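Local coordinates for protein CymD (Pseudomonas putida, PDB 6Z34) that forms a FadL-family outer-membrane channel for monoaromatic hydrocarbons and probably takes them up by lateral diffusion during biodegradation, at residues R302-D307 with Y333-V338; I238-K243 with A280-G285; Y359-N364 with S375-S380; A102-G107 with R133-R138. All coordinates share one frame; numbering follows the deposited sequence.

Contact 1. Residues R302-D307 with Y333-V338; sequences RVYWSD and YRDTNV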
loop_
_atom_site.group_PDB
_atom_site.type_symbol
_atom_site.label_atom_id
_atom_site.label_comp_id
_atom_site.label_asym_id
_atom_site.label_seq_id
_atom_site.Cartn_x
_atom_site.Cartn_y
_atom_site.Cartn_z
ATOM N N ARG A 302 -8.671 8.056 8.583
ATOM C CA ARG A 302 -7.837 9.240 8.460
ATOM C C ARG A 302 -6.383 8.802 8.319
ATOM O O ARG A 302 -5.846 8.138 9.216
ATOM C CB ARG A 302 -8.011 10.127 9.688
ATOM C CG ARG A 302 -7.185 11.371 9.658
ATOM C CD ARG A 302 -7.855 12.409 8.804
ATOM N NE ARG A 302 -7.241 13.706 9.030
ATOM C CZ ARG A 302 -7.803 14.694 9.715
ATOM N NH1 ARG A 302 -9.012 14.537 10.239
ATOM N NH2 ARG A 302 -7.153 15.836 9.866
ATOM N N VAL A 303 -5.747 9.162 7.200
ATOM C CA VAL A 303 -4.331 8.879 6.978
ATOM C C VAL A 303 -3.542 10.153 7.259
ATOM O O VAL A 303 -3.873 11.219 6.734
ATOM C CB VAL A 303 -4.070 8.370 5.549
ATOM C CG1 VAL A 303 -2.592 8.301 5.287
ATOM C CG2 VAL A 303 -4.691 6.993 5.327
ATOM N N TYR A 304 -2.501 10.046 8.082
ATOM C CA TYR A 304 -1.839 11.226 8.635
ATOM C C TYR A 304 -0.556 11.538 7.860
ATOM O O TYR A 304 0.559 11.448 8.369
ATOM C CB TYR A 304 -1.557 11.025 10.119
ATOM C CG TYR A 304 -2.797 10.917 10.980
ATOM C CD1 TYR A 304 -3.506 12.047 11.359
ATOM C CD2 TYR A 304 -3.260 9.673 11.412
ATOM C CE1 TYR A 304 -4.642 11.950 12.147
ATOM C CE2 TYR A 304 -4.394 9.565 12.199
ATOM C CZ TYR A 304 -5.078 10.708 12.561
ATOM O OH TYR A 304 -6.203 10.609 13.333
ATOM N N TRP A 305 -0.741 11.951 6.604
ATOM C CA TRP A 305 0.383 12.450 5.813
ATOM C C TRP A 305 1.020 13.687 6.441
ATOM O O TRP A 305 2.239 13.862 6.361
ATOM C CB TRP A 305 -0.073 12.783 4.395
ATOM C CG TRP A 305 -0.648 11.641 3.638
ATOM C CD1 TRP A 305 -1.971 11.383 3.432
ATOM C CD2 TRP A 305 0.075 10.614 2.957
ATOM N NE1 TRP A 305 -2.119 10.249 2.665
ATOM C CE2 TRP A 305 -0.877 9.754 2.368
ATOM C CE3 TRP A 305 1.432 10.330 2.793
ATOM C CZ2 TRP A 305 -0.514 8.636 1.624
ATOM C CZ3 TRP A 305 1.793 9.210 2.051
ATOM C CH2 TRP A 305 0.823 8.384 1.474
ATOM N N SER A 306 0.222 14.556 7.071
ATOM C CA SER A 306 0.767 15.829 7.538
ATOM C C SER A 306 1.841 15.627 8.599
ATOM O O SER A 306 2.741 16.466 8.736
ATOM C CB SER A 306 -0.347 16.726 8.081
ATOM O OG SER A 306 -0.838 16.247 9.328
ATOM N N ASP A 307 1.776 14.520 9.349
ATOM C CA ASP A 307 2.743 14.246 10.405
ATOM C C ASP A 307 3.943 13.440 9.928
ATOM O O ASP A 307 4.810 13.108 10.740
ATOM C CB ASP A 307 2.065 13.549 11.578
ATOM C CG ASP A 307 1.070 14.453 12.281
ATOM O OD1 ASP A 307 1.218 14.661 13.505
ATOM O OD2 ASP A 307 0.152 14.971 11.608
ATOM N N TYR A 333 2.425 16.632 2.108
ATOM C CA TYR A 333 1.099 16.114 1.829
ATOM C C TYR A 333 0.187 16.444 2.998
ATOM O O TYR A 333 0.634 16.633 4.130
ATOM C CB TYR A 333 1.115 14.601 1.573
ATOM C CG TYR A 333 1.997 14.190 0.415
ATOM C CD1 TYR A 333 3.371 14.346 0.477
ATOM C CD2 TYR A 333 1.453 13.672 -0.751
ATOM C CE1 TYR A 333 4.185 13.988 -0.577
ATOM C CE2 TYR A 333 2.266 13.305 -1.814
ATOM C CZ TYR A 333 3.635 13.468 -1.717
ATOM O OH TYR A 333 4.470 13.117 -2.753
ATOM N N ARG A 334 -1.099 16.524 2.715
ATOM C CA ARG A 334 -2.096 16.798 3.737
ATOM C C ARG A 334 -2.777 15.490 4.133
ATOM O O ARG A 334 -2.666 14.476 3.440
ATOM C CB ARG A 334 -3.117 17.837 3.237
ATOM C CG ARG A 334 -2.514 19.105 2.583
ATOM C CD ARG A 334 -1.996 18.865 1.159
ATOM N NE ARG A 334 -1.362 20.042 0.566
ATOM C CZ ARG A 334 -0.048 20.253 0.546
ATOM N NH1 ARG A 334 0.764 19.373 1.108
ATOM N NH2 ARG A 334 0.450 21.348 -0.020
ATOM N N ASP A 335 -3.468 15.512 5.268
ATOM C CA ASP A 335 -4.160 14.310 5.713
ATOM C C ASP A 335 -5.199 13.892 4.677
ATOM O O ASP A 335 -5.652 14.693 3.853
ATOM C CB ASP A 335 -4.819 14.535 7.077
ATOM C CG ASP A 335 -3.813 14.572 8.209
ATOM O OD1 ASP A 335 -2.593 14.536 7.918
ATOM O OD2 ASP A 335 -4.233 14.658 9.383
ATOM N N THR A 336 -5.546 12.612 4.700
ATOM C CA THR A 336 -6.556 12.047 3.819
ATOM C C THR A 336 -7.642 11.407 4.666
ATOM O O THR A 336 -7.350 10.766 5.678
ATOM C CB THR A 336 -5.949 11.011 2.863
ATOM O OG1 THR A 336 -4.885 11.619 2.121
ATOM C CG2 THR A 336 -6.985 10.523 1.876
ATOM N N ASN A 337 -8.894 11.630 4.274
ATOM C CA ASN A 337 -10.033 10.897 4.815
ATOM C C ASN A 337 -10.495 9.879 3.793
ATOM O O ASN A 337 -10.484 10.140 2.584
ATOM C CB ASN A 337 -11.208 11.808 5.157
ATOM C CG ASN A 337 -10.883 12.782 6.243
ATOM O OD1 ASN A 337 -11.010 12.475 7.420
ATOM N ND2 ASN A 337 -10.499 13.983 5.859
ATOM N N VAL A 338 -10.896 8.716 4.283
ATOM C CA VAL A 338 -11.499 7.696 3.444
ATOM C C VAL A 338 -12.764 7.214 4.123
ATOM O O VAL A 338 -12.789 7.002 5.342
ATOM C CB VAL A 338 -10.538 6.522 3.173
ATOM C CG1 VAL A 338 -11.207 5.513 2.263
ATOM C CG2 VAL A 338 -9.244 7.031 2.546
#

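Contact 2. Residues I238-K243 with A280-G285; sequences IVYNFK and ASLVAG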
loop_
_atom_site.group_PDB
_atom_site.type_symbol
_atom_site.label_atom_id
_atom_site.label_comp_id
_atom_site.label_asym_id
_atom_site.label_seq_id
_atom_site.Cartn_x
_atom_site.Cartn_y
_atom_site.Cartn_z
ATOM N N ILE A 238 -11.947 -0.353 16.007
ATOM C CA ILE A 238 -11.017 0.768 15.894
ATOM C C ILE A 238 -9.609 0.203 15.804
ATOM O O ILE A 238 -9.237 -0.684 16.583
ATOM C CB ILE A 238 -11.147 1.751 17.087
ATOM C CG1 ILE A 238 -10.121 2.871 17.009
ATOM C CG2 ILE A 238 -10.904 1.090 18.401
ATOM C CD1 ILE A 238 -10.438 3.904 15.997
ATOM N N VAL A 239 -8.823 0.704 14.847
ATOM C CA VAL A 239 -7.436 0.267 14.722
ATOM C C VAL A 239 -6.560 1.458 14.382
ATOM O O VAL A 239 -6.891 2.268 13.510
ATOM C CB VAL A 239 -7.259 -0.870 13.684
ATOM C CG1 VAL A 239 -7.747 -0.453 12.306
ATOM C CG2 VAL A 239 -5.796 -1.301 13.625
ATOM N N TYR A 240 -5.435 1.559 15.083
ATOM C CA TYR A 240 -4.399 2.531 14.781
ATOM C C TYR A 240 -3.222 1.839 14.101
ATOM O O TYR A 240 -2.635 0.898 14.649
ATOM C CB TYR A 240 -3.939 3.248 16.041
ATOM C CG TYR A 240 -2.982 4.386 15.756
ATOM C CD1 TYR A 240 -3.441 5.601 15.250
ATOM C CD2 TYR A 240 -1.620 4.253 16.008
ATOM C CE1 TYR A 240 -2.561 6.659 15.001
ATOM C CE2 TYR A 240 -0.738 5.301 15.766
ATOM C CZ TYR A 240 -1.211 6.495 15.262
ATOM O OH TYR A 240 -0.312 7.508 15.037
ATOM N N ASN A 241 -2.872 2.322 12.919
ATOM C CA ASN A 241 -1.771 1.785 12.137
ATOM C C ASN A 241 -0.553 2.678 12.351
ATOM O O ASN A 241 -0.636 3.897 12.184
ATOM C CB ASN A 241 -2.179 1.718 10.668
ATOM C CG ASN A 241 -1.355 0.741 9.882
ATOM O OD1 ASN A 241 -1.840 -0.325 9.519
ATOM N ND2 ASN A 241 -0.107 1.101 9.590
ATOM N N PHE A 242 0.557 2.083 12.769
ATOM C CA PHE A 242 1.728 2.865 13.136
ATOM C C PHE A 242 2.422 3.419 11.898
ATOM O O PHE A 242 2.236 2.923 10.788
ATOM C CB PHE A 242 2.730 2.017 13.914
ATOM C CG PHE A 242 2.173 1.407 15.154
ATOM C CD1 PHE A 242 1.246 2.085 15.918
ATOM C CD2 PHE A 242 2.589 0.158 15.567
ATOM C CE1 PHE A 242 0.740 1.523 17.073
ATOM C CE2 PHE A 242 2.082 -0.413 16.728
ATOM C CZ PHE A 242 1.162 0.267 17.475
ATOM N N LYS A 243 3.234 4.462 12.106
ATOM C CA LYS A 243 4.087 4.957 11.037
ATOM C C LYS A 243 5.170 3.931 10.729
ATOM O O LYS A 243 5.864 3.455 11.633
ATOM C CB LYS A 243 4.722 6.295 11.413
ATOM C CG LYS A 243 3.747 7.317 11.950
ATOM C CD LYS A 243 4.353 8.702 11.963
ATOM C CE LYS A 243 3.806 9.517 13.118
ATOM N NZ LYS A 243 4.316 10.915 13.084
ATOM N N ALA A 280 1.197 6.916 9.724
ATOM C CA ALA A 280 0.175 6.372 10.600
ATOM C C ALA A 280 -1.203 6.511 9.977
ATOM O O ALA A 280 -1.400 7.345 9.095
ATOM C CB ALA A 280 0.205 7.090 11.951
ATOM N N SER A 281 -2.160 5.688 10.414
ATOM C CA SER A 281 -3.552 5.902 10.043
ATOM C C SER A 281 -4.449 5.372 11.145
ATOM O O SER A 281 -4.071 4.504 11.932
ATOM C CB SER A 281 -3.917 5.261 8.699
ATOM O OG SER A 281 -3.587 3.887 8.680
ATOM N N LEU A 282 -5.644 5.931 11.199
ATOM C CA LEU A 282 -6.643 5.561 12.183
ATOM C C LEU A 282 -7.887 5.153 11.422
ATOM O O LEU A 282 -8.371 5.915 10.580
ATOM C CB LEU A 282 -6.941 6.722 13.133
ATOM C CG LEU A 282 -7.951 6.403 14.240
ATOM C CD1 LEU A 282 -7.362 5.440 15.286
ATOM C CD2 LEU A 282 -8.439 7.687 14.892
ATOM N N VAL A 283 -8.384 3.946 11.699
ATOM C CA VAL A 283 -9.608 3.440 11.091
ATOM C C VAL A 283 -10.609 3.155 12.198
ATOM O O VAL A 283 -10.319 2.388 13.125
ATOM C CB VAL A 283 -9.353 2.172 10.268
ATOM C CG1 VAL A 283 -10.642 1.723 9.598
ATOM C CG2 VAL A 283 -8.252 2.418 9.251
ATOM N N ALA A 284 -11.782 3.764 12.100
ATOM C CA ALA A 284 -12.904 3.475 12.976
ATOM C C ALA A 284 -14.070 3.013 12.120
ATOM O O ALA A 284 -14.306 3.553 11.030
ATOM C CB ALA A 284 -13.313 4.699 13.795
ATOM N N GLY A 285 -14.792 2.005 12.603
ATOM C CA GLY A 285 -15.867 1.503 11.774
ATOM C C GLY A 285 -16.853 0.660 12.552
ATOM O O GLY A 285 -16.699 0.403 13.752
#

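Contact 3. Residues Y359-N364 with S375-S380; sequences YAQLAN and STPTTS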
loop_
_atom_site.group_PDB
_atom_site.type_symbol
_atom_site.label_atom_id
_atom_site.label_comp_id
_atom_site.label_asym_id
_atom_site.label_seq_id
_atom_site.Cartn_x
_atom_site.Cartn_y
_atom_site.Cartn_z
ATOM N N TYR A 359 -14.686 6.223 -1.050
ATOM C CA TYR A 359 -14.536 7.658 -1.307
ATOM C C TYR A 359 -13.369 8.189 -0.486
ATOM O O TYR A 359 -13.417 8.190 0.752
ATOM C CB TYR A 359 -15.817 8.425 -0.979
ATOM C CG TYR A 359 -15.729 9.937 -1.143
ATOM C CD1 TYR A 359 -15.193 10.746 -0.136
ATOM C CD2 TYR A 359 -16.203 10.558 -2.288
ATOM C CE1 TYR A 359 -15.128 12.116 -0.275
ATOM C CE2 TYR A 359 -16.134 11.931 -2.435
ATOM C CZ TYR A 359 -15.595 12.699 -1.430
ATOM O OH TYR A 359 -15.528 14.061 -1.591
ATOM N N ALA A 360 -12.337 8.665 -1.174
ATOM C CA ALA A 360 -11.137 9.207 -0.554
ATOM C C ALA A 360 -10.973 10.670 -0.952
ATOM O O ALA A 360 -11.191 11.040 -2.111
ATOM C CB ALA A 360 -9.907 8.406 -0.962
ATOM N N GLN A 361 -10.599 11.502 0.011
ATOM C CA GLN A 361 -10.509 12.936 -0.217
ATOM C C GLN A 361 -9.567 13.538 0.813
ATOM O O GLN A 361 -9.470 13.048 1.940
ATOM C CB GLN A 361 -11.891 13.592 -0.130
ATOM C CG GLN A 361 -11.887 15.100 -0.148
ATOM C CD GLN A 361 -11.408 15.647 -1.469
ATOM O OE1 GLN A 361 -10.205 15.740 -1.723
ATOM N NE2 GLN A 361 -12.353 16.001 -2.329
ATOM N N LEU A 362 -8.874 14.606 0.417
ATOM C CA LEU A 362 -8.009 15.313 1.348
ATOM C C LEU A 362 -8.829 15.865 2.514
ATOM O O LEU A 362 -10.065 15.894 2.492
ATOM C CB LEU A 362 -7.232 16.417 0.632
ATOM C CG LEU A 362 -6.451 15.916 -0.589
ATOM C CD1 LEU A 362 -5.403 16.923 -1.026
ATOM C CD2 LEU A 362 -5.803 14.579 -0.322
ATOM N N ALA A 363 -8.124 16.296 3.551
ATOM C CA ALA A 363 -8.703 16.356 4.881
ATOM C C ALA A 363 -8.916 17.783 5.360
ATOM O O ALA A 363 -8.394 18.751 4.803
ATOM C CB ALA A 363 -7.822 15.610 5.885
ATOM N N ASN A 364 -9.694 17.885 6.434
ATOM C CA ASN A 364 -9.905 19.148 7.112
ATOM C C ASN A 364 -8.841 19.332 8.184
ATOM O O ASN A 364 -8.745 18.496 9.093
ATOM C CB ASN A 364 -11.289 19.189 7.725
ATOM C CG ASN A 364 -12.363 18.801 6.738
ATOM O OD1 ASN A 364 -12.416 19.322 5.623
ATOM N ND2 ASN A 364 -13.204 17.850 7.125
ATOM N N SER A 375 -9.390 19.925 -3.877
ATOM C CA SER A 375 -8.817 18.772 -4.551
ATOM C C SER A 375 -9.944 17.876 -5.036
ATOM O O SER A 375 -10.994 17.783 -4.399
ATOM C CB SER A 375 -7.895 17.989 -3.616
ATOM O OG SER A 375 -8.621 16.983 -2.928
ATOM N N THR A 376 -9.716 17.215 -6.170
ATOM C CA THR A 376 -10.694 16.259 -6.681
ATOM C C THR A 376 -10.612 14.975 -5.874
ATOM O O THR A 376 -9.512 14.464 -5.652
ATOM C CB THR A 376 -10.453 15.950 -8.153
ATOM O OG1 THR A 376 -10.517 17.168 -8.909
ATOM C CG2 THR A 376 -11.505 14.965 -8.667
ATOM N N PRO A 377 -11.733 14.435 -5.412
ATOM C CA PRO A 377 -11.696 13.176 -4.663
ATOM C C PRO A 377 -11.602 11.979 -5.598
ATOM O O PRO A 377 -11.914 12.044 -6.786
ATOM C CB PRO A 377 -13.034 13.179 -3.914
ATOM C CG PRO A 377 -13.933 13.873 -4.837
ATOM C CD PRO A 377 -13.105 14.947 -5.542
ATOM N N THR A 378 -11.157 10.867 -5.046
ATOM C CA THR A 378 -11.167 9.620 -5.791
ATOM C C THR A 378 -12.317 8.765 -5.286
ATOM O O THR A 378 -12.498 8.618 -4.075
ATOM C CB THR A 378 -9.833 8.888 -5.674
ATOM O OG1 THR A 378 -9.984 7.542 -6.146
ATOM C CG2 THR A 378 -9.332 8.896 -4.248
ATOM N N THR A 379 -13.124 8.259 -6.211
ATOM C CA THR A 379 -14.251 7.398 -5.887
ATOM C C THR A 379 -14.040 6.031 -6.525
ATOM O O THR A 379 -13.451 5.918 -7.604
ATOM C CB THR A 379 -15.572 7.982 -6.378
ATOM O OG1 THR A 379 -15.529 8.111 -7.803
ATOM C CG2 THR A 379 -15.838 9.369 -5.751
ATOM N N SER A 380 -14.512 4.985 -5.852
ATOM C CA SER A 380 -14.431 3.662 -6.446
ATOM C C SER A 380 -15.668 2.864 -6.072
ATOM O O SER A 380 -16.201 3.009 -4.970
ATOM C CB SER A 380 -13.158 2.929 -6.017
ATOM O OG SER A 380 -13.387 2.122 -4.885
#

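Contact 4. Residues A102-G107 with R133-R138; sequences ASDGVG and RLIVLR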
loop_
_atom_site.group_PDB
_atom_site.type_symbol
_atom_site.label_atom_id
_atom_site.label_comp_id
_atom_site.label_asym_id
_atom_site.label_seq_id
_atom_site.Cartn_x
_atom_site.Cartn_y
_atom_site.Cartn_z
ATOM N N ALA A 102 1.896 -8.057 -0.415
ATOM C CA ALA A 102 2.671 -7.276 -1.354
ATOM C C ALA A 102 1.778 -6.237 -2.002
ATOM O O ALA A 102 0.578 -6.463 -2.201
ATOM C CB ALA A 102 3.302 -8.174 -2.427
ATOM N N SER A 103 2.369 -5.088 -2.309
ATOM C CA SER A 103 1.713 -4.075 -3.117
ATOM C C SER A 103 2.683 -3.593 -4.180
ATOM O O SER A 103 3.890 -3.488 -3.936
ATOM C CB SER A 103 1.197 -2.903 -2.264
ATOM O OG SER A 103 2.243 -2.056 -1.839
ATOM N N ASP A 104 2.135 -3.306 -5.360
ATOM C CA ASP A 104 2.875 -2.957 -6.562
ATOM C C ASP A 104 2.105 -1.863 -7.283
ATOM O O ASP A 104 0.872 -1.910 -7.351
ATOM C CB ASP A 104 3.030 -4.183 -7.478
ATOM C CG ASP A 104 4.279 -4.137 -8.342
ATOM O OD1 ASP A 104 4.946 -3.082 -8.401
ATOM O OD2 ASP A 104 4.585 -5.174 -8.983
ATOM N N GLY A 105 2.828 -0.888 -7.825
ATOM C CA GLY A 105 2.205 0.177 -8.591
ATOM C C GLY A 105 3.223 1.244 -8.911
ATOM O O GLY A 105 4.344 1.245 -8.393
ATOM N N VAL A 106 2.811 2.169 -9.778
ATOM C CA VAL A 106 3.707 3.187 -10.317
ATOM C C VAL A 106 3.053 4.559 -10.215
ATOM O O VAL A 106 1.840 4.698 -10.407
ATOM C CB VAL A 106 4.098 2.881 -11.779
ATOM C CG1 VAL A 106 2.881 2.938 -12.683
ATOM C CG2 VAL A 106 5.144 3.856 -12.254
ATOM N N GLY A 107 3.861 5.575 -9.912
ATOM C CA GLY A 107 3.410 6.948 -9.871
ATOM C C GLY A 107 4.039 7.787 -10.978
ATOM O O GLY A 107 4.951 7.363 -11.687
ATOM N N ARG A 133 8.120 3.473 -9.321
ATOM C CA ARG A 133 7.442 2.235 -8.976
ATOM C C ARG A 133 7.813 1.862 -7.551
ATOM O O ARG A 133 9.000 1.781 -7.216
ATOM C CB ARG A 133 7.815 1.100 -9.935
ATOM C CG ARG A 133 7.123 -0.239 -9.620
ATOM C CD ARG A 133 7.832 -1.415 -10.298
ATOM N NE ARG A 133 7.193 -2.703 -10.010
ATOM C CZ ARG A 133 7.746 -3.894 -10.252
ATOM N NH1 ARG A 133 8.963 -3.976 -10.780
ATOM N NH2 ARG A 133 7.087 -5.007 -9.954
ATOM N N LEU A 134 6.798 1.620 -6.729
ATOM C CA LEU A 134 6.967 1.323 -5.316
ATOM C C LEU A 134 6.486 -0.099 -5.066
ATOM O O LEU A 134 5.333 -0.439 -5.357
ATOM C CB LEU A 134 6.188 2.323 -4.460
ATOM C CG LEU A 134 5.987 2.035 -2.975
ATOM C CD1 LEU A 134 7.330 2.019 -2.269
ATOM C CD2 LEU A 134 5.057 3.076 -2.365
ATOM N N ILE A 135 7.370 -0.927 -4.545
ATOM C CA ILE A 135 7.038 -2.268 -4.102
ATOM C C ILE A 135 7.149 -2.276 -2.590
ATOM O O ILE A 135 8.202 -1.918 -2.048
ATOM C CB ILE A 135 7.984 -3.312 -4.724
ATOM C CG1 ILE A 135 7.872 -3.295 -6.248
ATOM C CG2 ILE A 135 7.695 -4.705 -4.159
ATOM C CD1 ILE A 135 9.015 -3.987 -6.942
ATOM N N VAL A 136 6.072 -2.681 -1.909
ATOM C CA VAL A 136 6.092 -2.858 -0.460
ATOM C C VAL A 136 5.614 -4.269 -0.135
ATOM O O VAL A 136 4.488 -4.653 -0.482
ATOM C CB VAL A 136 5.236 -1.809 0.270
ATOM C CG1 VAL A 136 5.263 -2.048 1.799
ATOM C CG2 VAL A 136 5.711 -0.387 -0.083
ATOM N N LEU A 137 6.477 -5.044 0.503
ATOM C CA LEU A 137 6.139 -6.362 1.007
ATOM C C LEU A 137 6.062 -6.261 2.524
ATOM O O LEU A 137 7.068 -5.950 3.175
ATOM C CB LEU A 137 7.185 -7.394 0.587
ATOM C CG LEU A 137 6.908 -8.787 1.163
ATOM C CD1 LEU A 137 5.674 -9.409 0.513
ATOM C CD2 LEU A 137 8.124 -9.675 1.004
ATOM N N ARG A 138 4.883 -6.519 3.085
ATOM C CA ARG A 138 4.682 -6.450 4.528
ATOM C C ARG A 138 4.501 -7.859 5.079
ATOM O O ARG A 138 3.709 -8.658 4.555
ATOM C CB ARG A 138 3.500 -5.532 4.873
ATOM C CG ARG A 138 3.551 -4.227 4.072
ATOM C CD ARG A 138 2.521 -3.162 4.520
ATOM N NE ARG A 138 2.800 -2.728 5.876
ATOM C CZ ARG A 138 3.068 -1.484 6.251
ATOM N NH1 ARG A 138 3.074 -0.486 5.355
ATOM N NH2 ARG A 138 3.324 -1.248 7.543
#

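Contact 1. Residues R302-D307 with Y333-V338
Arg302 and Asp335 form a salt bridge where two antiparallel strands of the FadL-family beta-barrel meet. The strands are joined at Val303 and Thr336, a hydrogen-bonded pair. Val303 N gives a bond of 2.7 Å to Thr336 O, and Thr336 N answers to Val303 O. In the Arg302 side chain, CB and CG run past Thr336 O, and CG also lies over one face of the Tyr304 ring. The chain bends at chi2 (80°), which swings Arg302 CD to 3.4 Å from Asn337 OD1 and turns the guanidinium toward Asp335. Arg302 NE and Arg302 NH2 then both bond to one oxygen, each 3.2 Å from Asp335 OD2. They reach it on its anti side, from opposite faces of the carboxylate plane. Both bonds are bent, and the two flat groups stand 67° apart. Arg302 NH1 has Asn337 OD1 as its nearest neighbour across the contact, 4.0 Å away. The other carboxylate oxygen, Asp335 OD1, accepts the backbone N-H of Ser306 at an N to O distance of 2.9 Å. Asp335 is buried, and its two oxygens are thus tied to the strand and to the loop that follows it. This grip should hold the carboxylate against rotation. Beyond the paired residues, Trp305 CB packs on Tyr333 CB at 3.6 Å, and the two rings lie oblique to each other. The indole edge points to Thr336, with Trp305 NE1 3.1 Å from Thr336 OG1.

Contact 2. Residues I238-K243 with A280-G285
Val239 pairs with Val283, and Asn241 with Ser281, in an antiparallel ladder of the barrel wall. Four backbone hydrogen bonds hold it. Val239 N meets Val283 O at 2.8 Å, and Asn241 N meets Ser281 O at 2.7 Å. The return bonds run from Val283 N to Val239 O and from Ser281 N to Asn241 O. The CA-H groups of Ile238 and Tyr240 add weaker contacts to the carbonyls of Val283 and Ser281. Apolar contacts fill the face that carries Ile238, Tyr240, Leu282 and Ala284. Ile238 CD1 sits 3.5 Å from Leu282 CD1 and 3.7 Å from Ala284 CB. Leu282 CD1 also meets the edge of the Tyr240 ring, near its plane, 3.9 Å from Tyr240 CD1. A chi1 of -173° points this ring across toward Ala280, and Tyr240 CZ comes to 3.6 Å from Ala280 CB. An alanine in place of Tyr240 would probably open a gap beside Leu282 CD1 and take away one of the neighbours of the Ala280 methyl. On the other face, Val239 CG1 packs on Val283 CB, while Asn241 CB lies 3.3 Å from Ser281 OG. At the amide end of Asn241, OD1 is bonded to Arg223 NE and ND2 to Phe242 O. Strand 198-229 flanks the pair beside strand 234-259, and strand 294-303 flanks it beside strand 281-289.

Contact 3. Residues Y359-N364 with S375-S380
Strands 359-362 and 378-380 run antiparallel, their axes 4.9 Å apart at 172°, with Ala360 and Thr378 as the hydrogen-bonded pair. They belong to successive strands of the FadL-type beta-barrel, and their pairing ends just before the link between the two. Ala360 N gives a straight bond of 2.9 Å to Thr378 O, and Thr378 N returns one to Ala360 O. The first torsion of Tyr359 (chi1 177°) turns its ring away from its own backbone N and over to the opposite strand. There the ring lies obliquely against Pro377, with Tyr359 CZ 3.6 Å from Pro377 CB. Nearer the root of the ring, Tyr359 CD2 touches Thr379 CG2 at 3.7 Å. A serine in place of Tyr359 would probably strip Pro377 of its aromatic cover and leave Thr379 CG2 without this neighbour. Beyond the paired residues, Gln361 bends toward Ser375. Its amide is less surely placed, because OE1 stands too close to Ser375 OG in the model, so the bond from Gln361 NE2 to Ser375 O is doubtful. Strand 336-347 flanks the pair on the side of strand 351-362. At the bonded pair itself the side chains are tight, with Ala360 CB 3.4 Å from Thr378 CG2.

Contact 4. Residues A102-G107 with R133-R138
Asp104 and Arg133 join two antiparallel strands of the FadL-type beta-barrel by a two-point salt bridge. The Arg133 chain is extended from CG to NE. With CG anti to the backbone N (chi1 -180°), it carries the guanidinium to the partner strand. The Asp104 side chain is turned to the same side of its own backbone (chi1 -152°), and its carboxylate comes to meet that group. The grip is side-on, one nitrogen to each oxygen: Arg133 NE to Asp104 OD1 at 2.8 Å and Arg133 NH2 to Asp104 OD2 at 2.7 Å. Both oxygens use their syn lone pairs, and the planes are only 22° apart. This nearly flat pairing should hold both groups against turning. Ile135 CD1 lies over the centre of one guanidinium face. Ile135 CG1 lies 3.6 Å from Asp104 OD1. Farther along, Ala102 CB meets Leu137 CD1 at 4.0 Å. The backbone is bonded at both ends of this patch, by Ser103 with Val136 and by Leu134 N to Gly105 O. Strands 80-91 and 151-171 flank the pair. On the face opposite the salt bridge, Ser103 OG lies 3.7 Å from Val136 CB.

The four contacts all join antiparallel strands of one FadL-family barrel wall. Along the chain they come in the order contact 4, contact 2, contact 1, contact 3, each closing before the next opens. Strand 281-289 of contact 2 pairs with strand 294-303 of contact 1, where Arg302 N lies 2.9 Å from Leu282 O. Strand 336-347 of contact 1 pairs with strand 351-362 of contact 3. Centres of contact 1 and each of these neighbours are 11 Å apart. Contacts 2, 1 and 3 thus cover one continuous part of the wall, stitched by antiparallel pairing. Contact 4 touches none of them. Its centre is 19 to 21 Å from theirs, but its nearest atoms come within about 5 Å of contact 2.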